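PDB 3HXL: phage tail sheath protein from Desulfitobacterium hafniense, which probably forms, with copies of itself, the contractile sheath around the tail tube of a myovirus-like phage or prophage. Local coordinates for residues D326-T331 with A342-I347; V292-R297 with F314-N319. All blocks are in the same frame, centred on the assembly; numbering follows the deposited sequence.

Interaction 1 of 2, residues D326-T331 with A342-I347; sequences DINTLT and AKNRVI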
loop_
_atom_site.group_PDB
_atom_site.type_symbol
_atom_site.label_atom_id
_atom_site.label_comp_id
_atom_site.label_asym_id
_atom_site.label_seq_id
_atom_site.Cartn_x
_atom_site.Cartn_y
_atom_site.Cartn_z
ATOM N N ASP A 326 -11.789 -10.160 11.578
ATOM C CA ASP A 326 -10.815 -9.138 11.208
ATOM C C ASP A 326 -9.813 -9.029 12.356
ATOM O O ASP A 326 -9.894 -8.120 13.183
ATOM C CB ASP A 326 -11.557 -7.808 10.982
ATOM C CG ASP A 326 -10.649 -6.684 10.507
ATOM O OD1 ASP A 326 -9.484 -6.953 10.135
ATOM O OD2 ASP A 326 -11.121 -5.523 10.501
ATOM N N ILE A 327 -8.875 -9.969 12.405
ATOM C CA ILE A 327 -7.883 -9.993 13.471
ATOM C C ILE A 327 -6.449 -10.037 12.977
ATOM O O ILE A 327 -6.183 -10.402 11.825
ATOM C CB ILE A 327 -8.084 -11.218 14.394
ATOM C CG1 ILE A 327 -7.987 -12.509 13.567
ATOM C CG2 ILE A 327 -9.417 -11.127 15.101
ATOM C CD1 ILE A 327 -7.947 -13.783 14.413
ATOM N N ASN A 328 -5.529 -9.642 13.857
ATOM C CA ASN A 328 -4.107 -9.669 13.544
ATOM C C ASN A 328 -3.513 -10.893 14.258
ATOM O O ASN A 328 -4.243 -11.656 14.890
ATOM C CB ASN A 328 -3.422 -8.359 13.975
ATOM C CG ASN A 328 -3.660 -8.015 15.432
ATOM O OD1 ASN A 328 -3.256 -8.752 16.339
ATOM N ND2 ASN A 328 -4.304 -6.878 15.667
ATOM N N THR A 329 -2.201 -11.080 14.158
ATOM C CA THR A 329 -1.553 -12.250 14.749
ATOM C C THR A 329 -1.334 -12.286 16.254
ATOM O O THR A 329 -0.855 -13.296 16.777
ATOM C CB THR A 329 -0.186 -12.497 14.116
ATOM O OG1 THR A 329 0.666 -11.385 14.388
ATOM C CG2 THR A 329 -0.315 -12.671 12.619
ATOM N N LEU A 330 -1.650 -11.210 16.961
ATOM C CA LEU A 330 -1.432 -11.209 18.405
ATOM C C LEU A 330 -2.255 -12.261 19.139
ATOM O O LEU A 330 -3.489 -12.223 19.112
ATOM C CB LEU A 330 -1.741 -9.834 19.000
ATOM C CG LEU A 330 -1.554 -9.762 20.519
ATOM C CD1 LEU A 330 -0.066 -9.921 20.869
ATOM C CD2 LEU A 330 -2.059 -8.416 21.021
ATOM N N THR A 331 -1.570 -13.198 19.795
ATOM C CA THR A 331 -2.244 -14.245 20.562
ATOM C C THR A 331 -1.745 -14.338 22.003
ATOM O O THR A 331 -2.451 -14.859 22.861
ATOM C CB THR A 331 -2.089 -15.656 19.929
ATOM O OG1 THR A 331 -0.700 -15.990 19.831
ATOM C CG2 THR A 331 -2.724 -15.698 18.551
ATOM N N ALA A 342 -6.084 -7.670 19.457
ATOM C CA ALA A 342 -6.041 -8.581 18.316
ATOM C C ALA A 342 -7.020 -8.153 17.223
ATOM O O ALA A 342 -6.942 -8.627 16.090
ATOM C CB ALA A 342 -6.365 -10.005 18.771
ATOM N N LYS A 343 -7.941 -7.256 17.570
ATOM C CA LYS A 343 -8.942 -6.770 16.622
ATOM C C LYS A 343 -8.382 -5.598 15.827
ATOM O O LYS A 343 -7.954 -4.594 16.397
ATOM C CB LYS A 343 -10.210 -6.352 17.372
ATOM C CG LYS A 343 -10.841 -7.496 18.175
ATOM C CD LYS A 343 -12.064 -7.058 18.979
ATOM C CE LYS A 343 -12.627 -8.222 19.801
ATOM N NZ LYS A 343 -13.798 -7.829 20.641
ATOM N N ASN A 344 -8.400 -5.718 14.507
ATOM C CA ASN A 344 -7.839 -4.660 13.675
ATOM C C ASN A 344 -8.537 -3.312 13.783
ATOM O O ASN A 344 -7.898 -2.269 13.615
ATOM C CB ASN A 344 -7.738 -5.143 12.232
ATOM C CG ASN A 344 -6.662 -6.195 12.076
ATOM O OD1 ASN A 344 -5.564 -6.035 12.621
ATOM N ND2 ASN A 344 -6.959 -7.279 11.349
ATOM N N ARG A 345 -9.833 -3.315 14.082
ATOM C CA ARG A 345 -10.535 -2.044 14.242
ATOM C C ARG A 345 -10.011 -1.355 15.503
ATOM O O ARG A 345 -9.893 -0.135 15.546
ATOM C CB ARG A 345 -12.051 -2.245 14.361
ATOM C CG ARG A 345 -12.762 -0.963 14.805
ATOM C CD ARG A 345 -14.258 -1.002 14.546
ATOM N NE ARG A 345 -14.886 -2.191 15.096
ATOM C CZ ARG A 345 -16.187 -2.452 15.016
ATOM N NH1 ARG A 345 -17.002 -1.591 14.404
ATOM N NH2 ARG A 345 -16.668 -3.577 15.537
ATOM N N VAL A 346 -9.702 -2.136 16.538
ATOM C CA VAL A 346 -9.168 -1.549 17.766
ATOM C C VAL A 346 -7.824 -0.910 17.421
ATOM O O VAL A 346 -7.529 0.214 17.834
ATOM C CB VAL A 346 -8.985 -2.614 18.875
ATOM C CG1 VAL A 346 -8.177 -2.039 20.049
ATOM C CG2 VAL A 346 -10.353 -3.068 19.367
ATOM N N ILE A 347 -7.017 -1.624 16.647
ATOM C CA ILE A 347 -5.723 -1.094 16.240
ATOM C C ILE A 347 -5.891 0.199 15.428
ATOM O O ILE A 347 -5.115 1.143 15.589
ATOM C CB ILE A 347 -4.928 -2.136 15.411
ATOM C CG1 ILE A 347 -4.610 -3.354 16.283
ATOM C CG2 ILE A 347 -3.627 -1.523 14.891
ATOM C CD1 ILE A 347 -3.905 -3.021 17.594
HETATM O O HOH W 1 -11.606 -5.465 13.630
#

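Interaction 2 of 2, residues V292-R297 with F314-N319; sequences VDVAPR and FTASDN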
loop_
_atom_site.group_PDB
_atom_site.type_symbol
_atom_site.label_atom_id
_atom_site.label_comp_id
_atom_site.label_asym_id
_atom_site.label_seq_id
_atom_site.Cartn_x
_atom_site.Cartn_y
_atom_site.Cartn_z
ATOM N N VAL A 292 -16.192 -15.441 -4.954
ATOM C CA VAL A 292 -17.391 -16.251 -4.803
ATOM C C VAL A 292 -17.170 -17.532 -4.004
ATOM O O VAL A 292 -18.116 -18.272 -3.732
ATOM C CB VAL A 292 -18.006 -16.594 -6.183
ATOM C CG1 VAL A 292 -18.352 -15.298 -6.915
ATOM C CG2 VAL A 292 -17.028 -17.426 -7.018
ATOM N N ASP A 293 -15.929 -17.788 -3.612
ATOM C CA ASP A 293 -15.618 -18.984 -2.838
ATOM C C ASP A 293 -14.244 -18.755 -2.204
ATOM O O ASP A 293 -13.594 -17.749 -2.483
ATOM C CB ASP A 293 -15.583 -20.205 -3.775
ATOM C CG ASP A 293 -15.833 -21.524 -3.048
ATOM O OD1 ASP A 293 -15.774 -21.553 -1.803
ATOM O OD2 ASP A 293 -16.079 -22.543 -3.734
ATOM N N VAL A 294 -13.805 -19.672 -1.350
ATOM C CA VAL A 294 -12.497 -19.534 -0.720
ATOM C C VAL A 294 -11.670 -20.770 -1.063
ATOM O O VAL A 294 -12.224 -21.807 -1.429
ATOM C CB VAL A 294 -12.625 -19.379 0.826
ATOM C CG1 VAL A 294 -13.606 -18.256 1.146
ATOM C CG2 VAL A 294 -13.091 -20.682 1.466
ATOM N N ALA A 295 -10.347 -20.658 -0.963
ATOM C CA ALA A 295 -9.472 -21.781 -1.275
ATOM C C ALA A 295 -8.193 -21.736 -0.449
ATOM O O ALA A 295 -7.373 -20.836 -0.599
ATOM C CB ALA A 295 -9.140 -21.790 -2.763
ATOM N N PRO A 296 -7.992 -22.741 0.416
ATOM C CA PRO A 296 -8.939 -23.841 0.624
ATOM C C PRO A 296 -10.039 -23.535 1.628
ATOM O O PRO A 296 -10.064 -22.465 2.243
ATOM C CB PRO A 296 -8.034 -24.965 1.106
ATOM C CG PRO A 296 -7.042 -24.224 1.948
ATOM C CD PRO A 296 -6.711 -23.017 1.088
ATOM N N ARG A 297 -10.955 -24.486 1.776
ATOM C CA ARG A 297 -12.049 -24.368 2.727
ATOM C C ARG A 297 -11.625 -25.129 3.975
ATOM O O ARG A 297 -10.787 -26.026 3.899
ATOM C CB ARG A 297 -13.330 -24.978 2.164
ATOM C CG ARG A 297 -13.975 -24.168 1.056
ATOM C CD ARG A 297 -15.325 -24.761 0.704
ATOM N NE ARG A 297 -16.118 -23.868 -0.130
ATOM C CZ ARG A 297 -17.375 -24.109 -0.484
ATOM N NH1 ARG A 297 -17.976 -25.219 -0.073
ATOM N NH2 ARG A 297 -18.034 -23.241 -1.241
ATOM N N PHE A 314 -10.630 -16.469 5.199
ATOM C CA PHE A 314 -11.908 -16.297 4.521
ATOM C C PHE A 314 -12.740 -17.561 4.652
ATOM O O PHE A 314 -12.204 -18.671 4.675
ATOM C CB PHE A 314 -11.675 -16.006 3.036
ATOM C CG PHE A 314 -10.866 -14.773 2.785
ATOM C CD1 PHE A 314 -11.458 -13.513 2.848
ATOM C CD2 PHE A 314 -9.503 -14.864 2.518
ATOM C CE1 PHE A 314 -10.702 -12.366 2.663
ATOM C CE2 PHE A 314 -8.737 -13.720 2.331
ATOM C CZ PHE A 314 -9.336 -12.468 2.401
ATOM N N THR A 315 -14.054 -17.383 4.738
ATOM C CA THR A 315 -14.983 -18.497 4.843
ATOM C C THR A 315 -16.058 -18.292 3.781
ATOM O O THR A 315 -16.569 -17.179 3.610
ATOM C CB THR A 315 -15.639 -18.548 6.249
ATOM O OG1 THR A 315 -14.622 -18.733 7.244
ATOM C CG2 THR A 315 -16.643 -19.693 6.335
ATOM N N ALA A 316 -16.384 -19.357 3.057
ATOM C CA ALA A 316 -17.391 -19.276 1.999
ATOM C C ALA A 316 -18.797 -19.254 2.584
ATOM O O ALA A 316 -19.095 -19.989 3.522
ATOM C CB ALA A 316 -17.241 -20.456 1.043
ATOM N N SER A 317 -19.656 -18.407 2.026
ATOM C CA SER A 317 -21.035 -18.289 2.490
ATOM C C SER A 317 -21.889 -17.551 1.465
ATOM O O SER A 317 -21.534 -16.457 1.034
ATOM C CB SER A 317 -21.072 -17.539 3.824
ATOM O OG SER A 317 -22.406 -17.258 4.220
ATOM N N ASP A 318 -22.999 -18.160 1.059
ATOM C CA ASP A 318 -23.906 -17.537 0.093
ATOM C C ASP A 318 -23.158 -17.026 -1.149
ATOM O O ASP A 318 -23.389 -15.908 -1.613
ATOM C CB ASP A 318 -24.655 -16.382 0.775
ATOM C CG ASP A 318 -25.800 -15.838 -0.065
ATOM O OD1 ASP A 318 -26.708 -16.624 -0.418
ATOM O OD2 ASP A 318 -25.797 -14.620 -0.362
ATOM N N ASN A 319 -22.267 -17.860 -1.675
ATOM C CA ASN A 319 -21.474 -17.539 -2.860
ATOM C C ASN A 319 -20.555 -16.333 -2.694
ATOM O O ASN A 319 -20.309 -15.585 -3.646
ATOM C CB ASN A 319 -22.382 -17.324 -4.072
ATOM C CG ASN A 319 -23.216 -18.547 -4.395
ATOM O OD1 ASN A 319 -22.688 -19.650 -4.546
ATOM N ND2 ASN A 319 -24.526 -18.358 -4.504
HETATM O O HOH W 2 -19.783 -19.624 -5.285
#

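Interaction 1 of 2, residues D326-T331 with A342-I347
D326 and N344 meet where the loop after strand 320-323, in the subtilisin-like domain, is tied to the start of helix 344-364 in the C-terminal region; I327 and K343 form a single beta bridge there, and K343 holds the N-cap position. The N344 side chain runs at a slant across the carboxylate of D326, the planes 53° apart. Its ND2 gives a hydrogen bond of 2.8 Å to D326 OD1, directed within the amide's own plane but reaching the oxygen from above the carboxylate. CG of D326 stands opposite its backbone N (chi1 -177°), which swings the carboxylate across to N344. The other oxygen, OD2, pairs with L283 N and with R348 in a salt bridge, so both ends of the carboxylate are engaged. The same two residues are also joined through the backbone, N344 N to D326 O at 3.1 Å, and N328 N bonds A342 O at 2.8 Å. N328 folds its amide back over A342, ND2 bonding F341 O and, weakly, N344 OD1 at 3.4 Å; Q232 NE2 is a second donor to that oxygen. An Asx turn uses the amide's oxygen: L330 N donates over 3.0 Å to a lone pair of N328 OD1.

Interaction 2 of 2, residues V292-R297 with F314-N319
V292 and D293 form a classic beta bulge opposite V254 of strand 246-255, and the hairpin of strands 314-317 and 320-323 packs beside it. Across the contact V294 packs against F314 and A316. V294 CG1 sits 3.5 Å from F314 CB and equally near A316 N; a chi1 of -52° sets this methyl beside the backbone N of V294. The F314 ring itself leads off toward W269 and V270 of helix 263-276. A316 CB lies 3.4 Å from D293 OD1 and 3.7 Å from R297 NH2, so one methyl abuts an ion pair held entirely within 292-297. There R297 grips D293 side-on: NE and NH2 both reach OD1, each at 2.9 Å, NE meeting the syn lone pair of OD1 and NH2 coming from above the carboxylate. V294 N adds a third bond to OD1, fixing the carboxylate against its own backbone. At the hairpin turn V292 CA makes a CA-H...O contact of 3.2 Å with N319 O, while a water joins V292 O to N319 OD1. Side chains, CA-H...O contacts and one water thus pack the hairpin on the 294-295 side of the mixed sheet of the subtilisin-like domain.

In the fold
Interaction 2 comes first along the chain and closes before interaction 1 opens, the two joined by strand 320-323, which follows the turn at N319 and leads into the loop at D326. Their centres are 21 Å apart, the nearest atoms about 9 Å, and they do not touch. Strand 246-255 of the large mixed sheet serves both: it pairs with 294-295 in interaction 2, while in interaction 1 its I247 meets N328 and N344. Interaction 2 stays within the subtilisin-like domain, packing the hairpin on the sheet edge; interaction 1 links that domain to the C-terminal region, where helix 344-364 begins. Strand 246-255 is thus common ground for the hairpin and for the passage into the C-terminal region.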